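Local atomic coordinates of histone acetyltransferase, ELP3 family (Methanocaldococcus infernus, PDB entry 6IA8), a protein that catalyses formation of 5-carboxymethyluridine at the wobble uridine 34 of tRNA from acetyl-CoA, using S-adenosylmethionine and a [4Fe-4S] cluster. Residues N111-P114 with Y115-T118; K350-L353 with G354-V357. All coordinates share one frame; numbering follows the deposited sequence.

Contact 1. Residues N111-P114 with Y115-T118; sequences NFDP and YLQT
The carboxylate of Asp-113 meets the first turn of the helix through one oxygen. OD1 of Asp-113 accepts from Leu-116 N at 3.2 Å, with an N-H...O angle of 164°; this donor stands above the carboxylate plane, 57° out of it. OD1 of Asp-113 also lies 2.8 Å from Tyr-115 N, but a strongly bent angle at the hydrogen makes that second bond weak. The side chain of Leu-116 crosses that of Asp-113 at a slant: CG of Leu-116 sits 3.5 Å from CG of Asp-113, while CD1 of Leu-116 packs beside CB and OD2 of Asp-113. The torsion that sets up this grip is chi1 of Asp-113 at -175°, which turns CG beside its own carbonyl carbon and carries OD1 to the N-H groups of the first turn.

Asp-113 is thus the side-chain N-cap of helix 114-127, the first modelled helix after strand 63-68 in the radical SAM region, with Pro-114 as its first residue. The main-chain end of the cap residue is used as well. Asp-113 O takes the helical bond from Gln-117 N (3.1 Å) and a weak one from Gln-117 NE2 (3.2 Å), whose side chain runs back extended over that carbonyl. At the next residue, Pro-114 O accepts two bonds: Thr-118 N at 3.1 Å and Thr-118 OG1 at 2.9 Å approach from opposite faces of the carbonyl plane. OG1 of Thr-118 lies beside its own backbone N, which points the hydroxyl back down the helix.

In the second shell, OE1 of Gln-117 accepts from Met-68 N, tying the amide to strand 63-68. Pro-114 rests on Trp-154 and Arg-158 of helix 149-164, and Thr-118 touches Cys-159 of the same helix.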
loop_
_atom_site.group_PDB
_atom_site.type_symbol
_atom_site.label_atom_id
_atom_site.label_comp_id
_atom_site.label_asym_id
_atom_site.label_seq_id
_atom_site.Cartn_x
_atom_site.Cartn_y
_atom_site.Cartn_z
ATOM N N ASN A 111 13.739 10.690 -19.921
ATOM C CA ASN A 111 14.954 11.010 -19.181
ATOM C C ASN A 111 14.669 11.239 -17.706
ATOM O O ASN A 111 15.331 12.055 -17.065
ATOM C CB ASN A 111 15.660 12.231 -19.771
ATOM C CG ASN A 111 16.148 11.985 -21.191
ATOM O OD1 ASN A 111 17.090 11.217 -21.404
ATOM N ND2 ASN A 111 15.513 12.638 -22.171
ATOM N N PHE A 112 13.680 10.519 -17.173
ATOM C CA PHE A 112 13.346 10.518 -15.750
ATOM C C PHE A 112 12.855 11.870 -15.240
ATOM O O PHE A 112 12.928 12.152 -14.028
ATOM C CB PHE A 112 14.542 10.063 -14.919
ATOM C CG PHE A 112 15.084 8.719 -15.319
ATOM C CD1 PHE A 112 16.150 8.635 -16.198
ATOM C CD2 PHE A 112 14.529 7.545 -14.828
ATOM C CE1 PHE A 112 16.662 7.405 -16.574
ATOM C CE2 PHE A 112 15.039 6.312 -15.201
ATOM C CZ PHE A 112 16.096 6.246 -16.075
ATOM N N ASP A 113 12.358 12.708 -16.133
ATOM C CA ASP A 113 11.812 13.998 -15.739
ATOM C C ASP A 113 10.537 13.753 -14.937
ATOM O O ASP A 113 9.613 13.102 -15.445
ATOM C CB ASP A 113 11.540 14.846 -16.967
ATOM C CG ASP A 113 11.090 16.265 -16.622
ATOM O OD1 ASP A 113 10.166 16.438 -15.809
ATOM O OD2 ASP A 113 11.668 17.215 -17.199
ATOM N N PRO A 114 10.433 14.252 -13.703
ATOM C CA PRO A 114 9.211 13.973 -12.922
ATOM C C PRO A 114 7.955 14.564 -13.534
ATOM O O PRO A 114 6.895 13.921 -13.530
ATOM C CB PRO A 114 9.512 14.589 -11.539
ATOM C CG PRO A 114 10.561 15.637 -11.809
ATOM C CD PRO A 114 11.406 15.065 -12.952
ATOM N N TYR A 115 8.040 15.786 -14.053
ATOM C CA TYR A 115 6.859 16.422 -14.623
ATOM C C TYR A 115 6.391 15.672 -15.862
ATOM O O TYR A 115 5.199 15.374 -16.002
ATOM C CB TYR A 115 7.145 17.892 -14.955
ATOM C CG TYR A 115 5.928 18.664 -15.442
ATOM C CD1 TYR A 115 5.368 18.402 -16.691
ATOM C CD2 TYR A 115 5.347 19.645 -14.665
ATOM C CE1 TYR A 115 4.269 19.109 -17.159
ATOM C CE2 TYR A 115 4.239 20.355 -15.119
ATOM C CZ TYR A 115 3.700 20.078 -16.359
ATOM O OH TYR A 115 2.610 20.795 -16.826
ATOM N N LEU A 116 7.317 15.375 -16.783
ATOM C CA LEU A 116 6.934 14.729 -18.032
ATOM C C LEU A 116 6.353 13.347 -17.774
ATOM O O LEU A 116 5.397 12.939 -18.437
ATOM C CB LEU A 116 8.135 14.641 -18.966
ATOM C CG LEU A 116 8.809 15.970 -19.309
ATOM C CD1 LEU A 116 9.990 15.728 -20.251
ATOM C CD2 LEU A 116 7.814 16.943 -19.937
ATOM N N GLN A 117 6.920 12.603 -16.821
ATOM C CA GLN A 117 6.381 11.282 -16.506
ATOM C C GLN A 117 4.960 11.388 -15.958
ATOM O O GLN A 117 4.052 10.656 -16.370
ATOM C CB GLN A 117 7.285 10.583 -15.494
ATOM C CG GLN A 117 8.604 10.056 -16.062
ATOM C CD GLN A 117 9.420 9.366 -15.010
ATOM O OE1 GLN A 117 9.283 8.157 -14.794
ATOM N NE2 GLN A 117 10.262 10.129 -14.328
ATOM N N THR A 118 4.753 12.290 -15.013
ATOM C CA THR A 118 3.433 12.426 -14.423
ATOM C C THR A 118 2.417 12.893 -15.465
ATOM O O THR A 118 1.340 12.308 -15.620
ATOM C CB THR A 118 3.520 13.399 -13.255
ATOM O OG1 THR A 118 4.455 12.916 -12.271
ATOM C CG2 THR A 118 2.130 13.575 -12.599
#

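Contact 2. Residues K350-L353 with G354-V357; sequences KSNL and GELV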
loop_
_atom_site.group_PDB
_atom_site.type_symbol
_atom_site.label_atom_id
_atom_site.label_comp_id
_atom_site.label_asym_id
_atom_site.label_seq_id
_atom_site.Cartn_x
_atom_site.Cartn_y
_atom_site.Cartn_z
ATOM N N LYS A 350 5.181 -16.960 -17.146
ATOM C CA LYS A 350 3.812 -16.755 -17.596
ATOM C C LYS A 350 3.186 -15.554 -16.901
ATOM O O LYS A 350 3.552 -15.190 -15.779
ATOM C CB LYS A 350 2.990 -18.019 -17.354
ATOM C CG LYS A 350 3.306 -19.119 -18.368
ATOM C CD LYS A 350 2.788 -20.483 -17.937
ATOM C CE LYS A 350 1.278 -20.488 -17.759
ATOM N NZ LYS A 350 0.764 -21.854 -17.436
ATOM N N SER A 351 2.240 -14.926 -17.599
ATOM C CA SER A 351 1.721 -13.620 -17.204
ATOM C C SER A 351 0.433 -13.676 -16.385
ATOM O O SER A 351 -0.039 -12.628 -15.921
ATOM C CB SER A 351 1.485 -12.765 -18.454
ATOM O OG SER A 351 0.642 -13.438 -19.373
ATOM N N ASN A 352 -0.154 -14.853 -16.204
ATOM C CA ASN A 352 -1.414 -14.991 -15.479
ATOM C C ASN A 352 -1.244 -15.741 -14.155
ATOM O O ASN A 352 -2.093 -16.534 -13.755
ATOM C CB ASN A 352 -2.445 -15.690 -16.360
ATOM C CG ASN A 352 -1.949 -17.026 -16.883
ATOM O OD1 ASN A 352 -0.751 -17.296 -16.865
ATOM N ND2 ASN A 352 -2.867 -17.863 -17.354
ATOM N N LEU A 353 -0.139 -15.503 -13.452
ATOM C CA LEU A 353 0.098 -16.219 -12.204
ATOM C C LEU A 353 -1.054 -16.011 -11.234
ATOM O O LEU A 353 -1.473 -16.950 -10.552
ATOM C CB LEU A 353 1.418 -15.765 -11.578
ATOM C CG LEU A 353 1.781 -16.431 -10.246
ATOM C CD1 LEU A 353 1.808 -17.949 -10.383
ATOM C CD2 LEU A 353 3.129 -15.925 -9.725
ATOM N N GLY A 354 -1.591 -14.793 -11.170
ATOM C CA GLY A 354 -2.728 -14.542 -10.295
ATOM C C GLY A 354 -3.924 -15.420 -10.613
ATOM O O GLY A 354 -4.592 -15.937 -9.712
ATOM N N GLU A 355 -4.228 -15.579 -11.900
ATOM C CA GLU A 355 -5.348 -16.419 -12.306
ATOM C C GLU A 355 -5.074 -17.875 -11.956
ATOM O O GLU A 355 -5.986 -18.609 -11.557
ATOM C CB GLU A 355 -5.603 -16.271 -13.816
ATOM C CG GLU A 355 -6.857 -16.982 -14.297
ATOM C CD GLU A 355 -6.931 -17.075 -15.816
ATOM O OE1 GLU A 355 -5.926 -16.749 -16.486
ATOM O OE2 GLU A 355 -7.993 -17.474 -16.340
ATOM N N LEU A 356 -3.819 -18.312 -12.107
ATOM C CA LEU A 356 -3.479 -19.691 -11.784
ATOM C C LEU A 356 -3.656 -19.944 -10.294
ATOM O O LEU A 356 -4.119 -21.017 -9.887
ATOM C CB LEU A 356 -2.044 -19.983 -12.228
ATOM C CG LEU A 356 -1.754 -19.725 -13.712
ATOM C CD1 LEU A 356 -0.278 -19.933 -14.003
ATOM C CD2 LEU A 356 -2.598 -20.634 -14.570
ATOM N N VAL A 357 -3.292 -18.955 -9.471
ATOM C CA VAL A 357 -3.463 -19.069 -8.029
ATOM C C VAL A 357 -4.936 -19.172 -7.690
ATOM O O VAL A 357 -5.338 -20.008 -6.880
ATOM C CB VAL A 357 -2.819 -17.871 -7.313
ATOM C CG1 VAL A 357 -3.283 -17.804 -5.872
ATOM C CG2 VAL A 357 -1.303 -17.954 -7.410
#
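The side chains of Asn-352 and Glu-355 cross at a slant, their amide and carboxylate planes turned 68° apart, so the two flat groups neither stack nor lie in one plane. ND2 of Asn-352 donates to OE1 of Glu-355 at 3.4 Å, a weak bond by its length although the N-H...O angle is 158°. The same oxygen, OE1 of Glu-355, also comes within 3.6 Å of CB of Asn-352, which places the carboxylate alongside the root of the amide side chain. With chi1 at 55°, CG of Asn-352 is wedged between its own backbone N and carbonyl carbon; Glu-355 reaches across with an extended chain.

The isobutyl group of Leu-356 flanks the amide: CD1 lies 3.9 Å from OD1 of Asn-352, and CD2 is equally near ND2, one methyl toward each polar atom. Lys-350 meets this leucine at about a right angle, its CE and NZ each 4.1 Å from CD1 of Leu-356. The ammonium group has its main partner elsewhere, in a salt bridge to Glu-312 at the start of helix 312-325.

Asn-352 occupies the N-cap position of helix 353-364, in the part of the chain matching the Radical_SAM C-terminal domain family, yet its side chain makes no capping bond. Its backbone carbonyl starts the helical pattern, Asn-352 O accepting from Leu-356 N at 3.0 Å nearly along the C=O axis. Leu-353 O likewise receives Val-357 N at 2.9 Å.

On the buried side, CD1 of Leu-353 and CG2 of Val-357 make a loose apolar contact one turn apart. Leu-353 and Leu-356 both pack on Ile-316 of helix 312-325, where Val-357 touches Ser-320, while Leu-353 also lies against Tyr-288, Pro-289 and Ile-335.

Contacts 1 and 2 are both helix starts, but they do not touch: their centres are 31 Å apart and their nearest atoms about 23 Å. Contact 1 precedes contact 2 along the chain, the former in the radical SAM core and the latter in the part matching the Radical_SAM C-terminal domain. They differ in how the N-cap is used, by a side-chain oxygen at Asp-113 and without a side-chain capping bond at Asn-352. The three cysteines inferred by similarity to bind the [4Fe-4S] cluster fall in the unmodelled range 72-106, which leaves their distance from either contact unmeasurable; neither contact includes an inferred acetyl-CoA residue.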